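Local atomic coordinates of glutamate racemase (Escherichia coli, PDB entry 2JFN), a protein that belongs to the Asp/Glu/hydantoin racemase family and folds into two alpha/beta lobes, each built around a largely parallel sheet, with glutamic acid bound between them. Residues 48-53 with 77-82; 85-90 with 237-242; 178-183 with 215-220. All coordinates share one frame; numbering follows the deposited sequence.

Contact 1: 48-53 with 77-82; sequences HYIYAF and TAVQER
Val79 meets Ile50 and Ala52 through its two methyl branches, one for each partner. CG1 faces both methyl groups of the isoleucine, 4.1 Å from Ile50 CD1 and equally far from Ile50 CG2. The Ile50 and Val79 side chains run alongside in opposite directions. CG2 of Val79 points at the small side chain of Ala52, with 4.4 Å between Val79 CG2 and Ala52 CB. Val79 CG1 is anti to its backbone N (chi1 176°). This spreads the two branches along the strand, over residues two apart whose side chains lie on the same face of the sheet.

The packing belongs to a beta-alpha-beta crossover. Strand 48-53 leads through helix 65-82 to strand 87-90, and strand 21-28 lies between the two strands in the sheet. Helix 65-82 covers one face. The C-terminal end of the helix makes this contact, which is buried. Ile50 also packs on Thr23 and Leu25 of strand 21-28 and on Ile253 and Phe255 of strand 253-256.

No hydrogen bond joins the two segments. The polar links run to other parts of the fold. Arg82 starts toward the strand, but its end turns away, and NH2 forms a salt bridge with OE2 of Glu279. His48 ND1 is hydrogen-bonded to Thr23 OG1.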
# COMPACT_ATOMS: atom_id res chain seq x y z
N HIS A 48 -11.47 13.11 7.92
CA HIS A 48 -10.32 13.99 8.05
C HIS A 48 -9.14 13.06 7.80
O HIS A 48 -8.72 12.33 8.71
CB HIS A 48 -10.19 14.58 9.45
CG HIS A 48 -8.88 15.27 9.69
ND1 HIS A 48 -8.14 15.09 10.85
CD2 HIS A 48 -8.18 16.15 8.93
CE1 HIS A 48 -7.04 15.83 10.79
NE2 HIS A 48 -7.04 16.48 9.64
N TYR A 49 -8.62 13.08 6.58
CA TYR A 49 -7.52 12.20 6.24
C TYR A 49 -6.13 12.79 6.46
O TYR A 49 -5.88 13.98 6.22
CB TYR A 49 -7.62 11.76 4.77
CG TYR A 49 -8.77 10.82 4.47
CD1 TYR A 49 -9.96 11.29 3.91
CD2 TYR A 49 -8.66 9.45 4.72
CE1 TYR A 49 -11.01 10.42 3.60
CE2 TYR A 49 -9.70 8.57 4.42
CZ TYR A 49 -10.87 9.06 3.85
OH TYR A 49 -11.89 8.18 3.54
N ILE A 50 -5.24 11.93 6.92
CA ILE A 50 -3.85 12.30 7.12
C ILE A 50 -3.07 11.25 6.34
O ILE A 50 -3.24 10.05 6.57
CB ILE A 50 -3.42 12.19 8.59
CG1 ILE A 50 -4.21 13.17 9.46
CG2 ILE A 50 -1.92 12.47 8.71
CD1 ILE A 50 -4.08 12.90 10.95
N TYR A 51 -2.25 11.70 5.40
CA TYR A 51 -1.43 10.78 4.63
C TYR A 51 0.00 11.00 5.09
O TYR A 51 0.48 12.14 5.10
CB TYR A 51 -1.53 11.04 3.13
CG TYR A 51 -0.82 9.97 2.31
CD1 TYR A 51 0.46 10.18 1.78
CD2 TYR A 51 -1.40 8.72 2.12
CE1 TYR A 51 1.14 9.16 1.10
CE2 TYR A 51 -0.74 7.69 1.44
CZ TYR A 51 0.53 7.92 0.93
OH TYR A 51 1.18 6.88 0.29
N ALA A 52 0.68 9.93 5.48
CA ALA A 52 2.06 10.05 5.93
C ALA A 52 2.93 9.07 5.17
O ALA A 52 2.59 7.89 5.05
CB ALA A 52 2.16 9.78 7.43
N PHE A 53 4.04 9.56 4.63
CA PHE A 53 4.96 8.68 3.92
C PHE A 53 6.39 8.88 4.42
O PHE A 53 6.84 10.00 4.66
CB PHE A 53 4.83 8.90 2.39
CG PHE A 53 5.14 10.30 1.92
CD1 PHE A 53 6.33 10.58 1.27
CD2 PHE A 53 4.21 11.32 2.09
CE1 PHE A 53 6.60 11.86 0.79
CE2 PHE A 53 4.46 12.61 1.61
CZ PHE A 53 5.67 12.88 0.96
N THR A 77 3.28 7.23 16.21
CA THR A 77 3.32 7.93 17.48
C THR A 77 3.36 9.44 17.24
O THR A 77 2.65 10.21 17.90
CB THR A 77 4.55 7.50 18.29
OG1 THR A 77 4.44 6.10 18.58
CG2 THR A 77 4.65 8.28 19.60
N ALA A 78 4.18 9.85 16.28
CA ALA A 78 4.32 11.27 15.94
C ALA A 78 3.03 11.81 15.35
O ALA A 78 2.61 12.92 15.67
CB ALA A 78 5.47 11.47 14.96
N VAL A 79 2.38 11.03 14.49
CA VAL A 79 1.13 11.49 13.91
C VAL A 79 0.10 11.69 15.01
O VAL A 79 -0.60 12.71 15.04
CB VAL A 79 0.57 10.49 12.87
CG1 VAL A 79 -0.78 10.98 12.37
CG2 VAL A 79 1.54 10.34 11.70
N GLN A 80 0.01 10.72 15.92
CA GLN A 80 -0.94 10.77 17.03
C GLN A 80 -0.77 12.01 17.89
O GLN A 80 -1.71 12.46 18.55
CB GLN A 80 -0.81 9.52 17.92
CG GLN A 80 -1.73 9.56 19.14
CD GLN A 80 -1.66 8.32 19.99
OE1 GLN A 80 -0.62 8.02 20.59
NE2 GLN A 80 -2.76 7.58 20.05
N GLU A 81 0.44 12.56 17.91
CA GLU A 81 0.71 13.76 18.69
C GLU A 81 0.11 14.97 18.01
O GLU A 81 -0.33 15.91 18.68
CB GLU A 81 2.22 13.94 18.86
CG GLU A 81 2.80 13.11 19.97
CD GLU A 81 2.19 13.45 21.31
OE1 GLU A 81 2.17 14.65 21.68
OE2 GLU A 81 1.73 12.52 22.01
N ARG A 82 0.10 14.96 16.68
CA ARG A 82 -0.46 16.06 15.91
C ARG A 82 -1.99 15.98 15.92
O ARG A 82 -2.68 17.00 16.04
CB ARG A 82 0.06 16.03 14.47
CG ARG A 82 1.52 16.46 14.33
CD ARG A 82 1.70 17.93 14.73
NE ARG A 82 1.00 18.82 13.81
CZ ARG A 82 1.51 19.28 12.67
NH1 ARG A 82 2.75 18.95 12.32
NH2 ARG A 82 0.79 20.07 11.88

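Contact 2: 85-90 with 237-242; sequences LALAVV and WLLEHE
Leu87 and Leu238 cross at about a right angle, and one methyl group does most of the touching. CD1 of Leu87 presses against the base of the other leucine, 3.6 Å from Leu238 CB. It also lies 4.0 Å from Leu238 CD1. Leu87 extends its side chain to get there: CG is anti to the backbone N (chi1 172°), and CD1 reaches toward the helix.

Leu239 approaches differently. Its CB does not start straight at the strand, but CG stands beside the backbone N (chi1 -71°) and brings CD2 round to it. This single methyl touches two successive residues. Leu239 CD2 is 4.1 Å from Leu87 CB and 4.2 Å from Ala86 CB. Ala86 and Leu87 can both face the helix because the backbone of Ala86 is not extended there (psi -30°). Regular strand begins only at Leu87. The contact is wholly apolar.

The helix is in its last turn. Trp237 O accepts from both Glu240 N and His241 N. Glu242 N still bonds to Leu238 O at 2.8 Å, although Glu242 has left the helical conformation. CG of His241 lies over one face of the Trp237 ring, toward its rim.

Helix 228-241 covers the face of the mixed sheet opposite to helix 65-82. Leu238 also packs on Val112 of strand 111-112, Leu87 on Val24 of strand 21-28, and Leu239 on Leu44 and Leu47 in the loop before strand 48-53.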
# COMPACT_ATOMS: atom_id res chain seq x y z
N LEU A 85 -6.10 9.88 16.62
CA LEU A 85 -6.57 9.10 15.48
C LEU A 85 -7.75 8.20 15.79
O LEU A 85 -7.83 7.61 16.86
CB LEU A 85 -5.42 8.22 14.95
CG LEU A 85 -4.10 8.92 14.60
CD1 LEU A 85 -3.04 7.89 14.23
CD2 LEU A 85 -4.34 9.90 13.47
N ALA A 86 -8.69 8.12 14.86
CA ALA A 86 -9.84 7.25 15.02
C ALA A 86 -9.42 5.87 14.49
O ALA A 86 -9.87 4.84 14.96
CB ALA A 86 -11.04 7.79 14.23
N LEU A 87 -8.52 5.88 13.51
CA LEU A 87 -8.06 4.64 12.90
C LEU A 87 -6.84 4.90 12.02
O LEU A 87 -6.69 5.98 11.46
CB LEU A 87 -9.19 4.04 12.05
CG LEU A 87 -8.98 2.84 11.13
CD1 LEU A 87 -10.33 2.19 10.86
CD2 LEU A 87 -8.32 3.27 9.82
N ALA A 88 -5.98 3.89 11.90
CA ALA A 88 -4.78 3.99 11.07
C ALA A 88 -4.67 2.79 10.14
O ALA A 88 -4.95 1.65 10.53
CB ALA A 88 -3.54 4.08 11.94
N VAL A 89 -4.26 3.05 8.91
CA VAL A 89 -4.09 2.00 7.91
C VAL A 89 -2.63 1.91 7.50
O VAL A 89 -2.04 2.90 7.06
CB VAL A 89 -4.92 2.29 6.64
CG1 VAL A 89 -4.77 1.13 5.66
CG2 VAL A 89 -6.38 2.52 7.00
N VAL A 90 -2.04 0.73 7.65
CA VAL A 90 -0.67 0.52 7.24
C VAL A 90 -0.82 0.02 5.80
O VAL A 90 -0.82 -1.18 5.56
CB VAL A 90 0.01 -0.55 8.11
CG1 VAL A 90 1.46 -0.74 7.68
CG2 VAL A 90 -0.05 -0.14 9.59
N TRP A 237 -16.09 -0.56 8.44
CA TRP A 237 -16.61 -1.42 9.50
C TRP A 237 -16.00 -1.05 10.86
O TRP A 237 -16.70 -1.02 11.88
CB TRP A 237 -16.31 -2.89 9.21
CG TRP A 237 -17.02 -3.84 10.14
CD1 TRP A 237 -18.31 -4.27 10.05
CD2 TRP A 237 -16.48 -4.45 11.32
NE1 TRP A 237 -18.61 -5.11 11.10
CE2 TRP A 237 -17.51 -5.24 11.89
CE3 TRP A 237 -15.23 -4.41 11.96
CZ2 TRP A 237 -17.32 -5.98 13.07
CZ3 TRP A 237 -15.05 -5.14 13.13
CH2 TRP A 237 -16.09 -5.92 13.67
N LEU A 238 -14.70 -0.77 10.87
CA LEU A 238 -14.01 -0.42 12.10
C LEU A 238 -14.44 0.95 12.62
O LEU A 238 -14.52 1.17 13.83
CB LEU A 238 -12.50 -0.45 11.89
CG LEU A 238 -11.92 -1.84 11.64
CD1 LEU A 238 -10.46 -1.74 11.27
CD2 LEU A 238 -12.09 -2.70 12.89
N LEU A 239 -14.71 1.88 11.71
CA LEU A 239 -15.13 3.20 12.12
C LEU A 239 -16.51 3.10 12.76
O LEU A 239 -16.94 3.98 13.50
CB LEU A 239 -15.17 4.15 10.93
CG LEU A 239 -13.80 4.55 10.35
CD1 LEU A 239 -13.99 5.38 9.10
CD2 LEU A 239 -13.01 5.32 11.41
N GLU A 240 -17.20 2.00 12.48
CA GLU A 240 -18.54 1.78 13.01
C GLU A 240 -18.57 0.96 14.29
O GLU A 240 -19.38 1.24 15.18
CB GLU A 240 -19.42 1.08 11.97
CG GLU A 240 -19.75 1.93 10.75
CD GLU A 240 -20.40 3.25 11.13
OE1 GLU A 240 -21.41 3.22 11.88
OE2 GLU A 240 -19.91 4.31 10.68
N HIS A 241 -17.70 -0.03 14.40
CA HIS A 241 -17.70 -0.90 15.57
C HIS A 241 -16.50 -0.85 16.52
O HIS A 241 -16.50 -1.55 17.53
CB HIS A 241 -17.91 -2.35 15.10
CG HIS A 241 -19.15 -2.54 14.27
ND1 HIS A 241 -19.46 -3.74 13.67
CD2 HIS A 241 -20.14 -1.69 13.93
CE1 HIS A 241 -20.58 -3.62 12.99
NE2 HIS A 241 -21.02 -2.38 13.13
N GLU A 242 -15.49 -0.03 16.22
CA GLU A 242 -14.31 0.01 17.10
C GLU A 242 -13.58 1.34 17.29
O GLU A 242 -12.97 1.55 18.34
CB GLU A 242 -13.28 -1.02 16.63
CG GLU A 242 -13.68 -2.46 16.85
CD GLU A 242 -12.65 -3.43 16.31
OE1 GLU A 242 -11.43 -3.19 16.51
OE2 GLU A 242 -13.05 -4.44 15.69

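Contact 3: 178-183 with 215-220; sequences VSLDAL and LQVLPE
Val217 sits against the first turn of helix 180-186, between Leu180 and Leu183. This is helix-to-helix packing on the outside of the lobe built on the four-stranded parallel sheet. Helix 211-217 is itself the helical link of a beta-alpha-beta unit, between the adjacent strands 199-202 and 223-225.

One methyl carries most of the first shell. CG2 of Val217 is 4.0 Å from Leu183 CB and 4.1 Å from the backbone O of Leu180. The valine methyl meets backbone as well as side chain. A looser apolar approach, 4.4 Å, joins Val217 CG2 to Leu180 CD2. Val217 CG1 is anti to the backbone N (chi1 177°), which puts CG2 beside that N, as the branch that meets the leucines. The two leucines are three residues apart, so they stand on the same side of their helix.

Gln216 extends the contact toward solvent. Its chain beyond CG is extended and crosses Leu180 at about a right angle. Gln216 OE1 comes within 3.9 Å of Leu180 CD1. This is contact of a polar atom with a methyl, and no hydrogen bond joins the segments.

Other helices back the buried end. Leu183 also packs on Met165 and Leu168 of helix 163-174. Val217 packs on Leu187 and on Leu191 of helix 188-191.

Both helices meet close to an end. Helix 211-217 stops at Val217, and Leu218 is the first residue to leave the helical conformation. Helix 180-186 starts right after Ser179, its N-cap, which probably helps to hold the turn that carries Leu180 and Leu183. Ser179 OG accepts from Ala182 N at 3.2 Å, with an N-H...O angle of 152°.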
# COMPACT_ATOMS: atom_id res chain seq x y z
N VAL A 178 6.11 6.40 -17.35
CA VAL A 178 6.54 5.03 -17.17
C VAL A 178 6.96 4.40 -18.50
O VAL A 178 6.20 4.41 -19.46
CB VAL A 178 5.41 4.18 -16.54
CG1 VAL A 178 5.90 2.76 -16.29
CG2 VAL A 178 4.92 4.83 -15.25
N SER A 179 8.17 3.85 -18.54
CA SER A 179 8.67 3.20 -19.74
C SER A 179 8.03 1.82 -19.86
O SER A 179 8.29 0.94 -19.03
CB SER A 179 10.18 3.04 -19.68
OG SER A 179 10.61 2.07 -20.62
N LEU A 180 7.21 1.63 -20.88
CA LEU A 180 6.56 0.34 -21.07
C LEU A 180 7.58 -0.75 -21.37
O LEU A 180 7.38 -1.91 -21.02
CB LEU A 180 5.53 0.42 -22.20
CG LEU A 180 4.37 1.39 -21.98
CD1 LEU A 180 3.35 1.23 -23.10
CD2 LEU A 180 3.71 1.11 -20.62
N ASP A 181 8.69 -0.38 -22.01
CA ASP A 181 9.73 -1.36 -22.31
C ASP A 181 10.35 -1.90 -21.03
O ASP A 181 10.70 -3.07 -20.95
CB ASP A 181 10.81 -0.74 -23.20
CG ASP A 181 10.31 -0.44 -24.61
OD1 ASP A 181 9.57 -1.27 -25.18
OD2 ASP A 181 10.68 0.63 -25.15
N ALA A 182 10.48 -1.04 -20.03
CA ALA A 182 11.04 -1.45 -18.74
C ALA A 182 10.09 -2.46 -18.10
O ALA A 182 10.51 -3.46 -17.53
CB ALA A 182 11.23 -0.24 -17.83
N LEU A 183 8.79 -2.19 -18.20
CA LEU A 183 7.78 -3.09 -17.65
C LEU A 183 7.79 -4.44 -18.35
O LEU A 183 7.73 -5.48 -17.69
CB LEU A 183 6.38 -2.48 -17.78
CG LEU A 183 5.83 -1.69 -16.60
CD1 LEU A 183 4.39 -1.27 -16.93
CD2 LEU A 183 5.86 -2.55 -15.33
N LEU A 215 -1.79 -3.26 -17.66
CA LEU A 215 -2.76 -3.83 -18.58
C LEU A 215 -2.34 -3.71 -20.04
O LEU A 215 -2.83 -4.45 -20.89
CB LEU A 215 -4.13 -3.18 -18.34
CG LEU A 215 -4.73 -3.59 -16.99
CD1 LEU A 215 -6.03 -2.86 -16.75
CD2 LEU A 215 -4.95 -5.10 -16.97
N GLN A 216 -1.43 -2.78 -20.34
CA GLN A 216 -0.97 -2.62 -21.71
C GLN A 216 0.10 -3.66 -22.03
O GLN A 216 0.26 -4.07 -23.18
CB GLN A 216 -0.39 -1.22 -21.94
CG GLN A 216 -1.37 -0.08 -21.73
CD GLN A 216 -0.76 1.27 -22.09
OE1 GLN A 216 -0.56 1.57 -23.27
NE2 GLN A 216 -0.45 2.08 -21.09
N VAL A 217 0.83 -4.08 -21.01
CA VAL A 217 1.91 -5.04 -21.16
C VAL A 217 1.51 -6.49 -20.94
O VAL A 217 1.98 -7.38 -21.65
CB VAL A 217 3.08 -4.69 -20.20
CG1 VAL A 217 4.19 -5.72 -20.30
CG2 VAL A 217 3.61 -3.31 -20.52
N LEU A 218 0.66 -6.73 -19.96
CA LEU A 218 0.23 -8.09 -19.65
C LEU A 218 -0.66 -8.70 -20.74
O LEU A 218 -1.39 -7.98 -21.42
CB LEU A 218 -0.53 -8.12 -18.31
CG LEU A 218 0.25 -7.81 -17.03
CD1 LEU A 218 -0.73 -7.54 -15.90
CD2 LEU A 218 1.18 -8.96 -16.68
N PRO A 219 -0.59 -10.03 -20.91
CA PRO A 219 -1.41 -10.70 -21.92
C PRO A 219 -2.89 -10.41 -21.76
O PRO A 219 -3.41 -10.34 -20.64
CB PRO A 219 -1.07 -12.18 -21.72
CG PRO A 219 -0.58 -12.25 -20.31
CD PRO A 219 0.24 -10.99 -20.18
N GLU A 220 -3.57 -10.26 -22.89
CA GLU A 220 -5.00 -9.96 -22.91
C GLU A 220 -5.75 -10.88 -21.95
O GLU A 220 -5.38 -12.04 -21.77
CB GLU A 220 -5.55 -10.18 -24.33
CG GLU A 220 -4.58 -9.84 -25.44
CD GLU A 220 -4.97 -10.48 -26.77
OE1 GLU A 220 -6.05 -10.12 -27.30
OE2 GLU A 220 -4.22 -11.35 -27.27

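How the contacts relate
Contacts 1 and 2 belong to one lobe. Both reach the same mixed sheet, from opposite faces, and their centres are 14 Å apart. Leu85 joins them: its CD2 is 3.9 Å from Val79 CG1 and 3.9 Å from Ile50 CD1. Contact 3 lies in the other lobe, about 35 Å from contact 1 and 36 Å from contact 2, centre to centre. Glutamic acid is bound between the lobes, in a pocket that includes Cys92, just after strand 87-90, and Cys204, just after strand 199-202. The side chain of Ala52 is about 13 Å from it. Leu238 of contact 2 has its side chain about 6 Å from the bound uridine-5'-diphosphate-N-acetylmuramoyl-L-alanine.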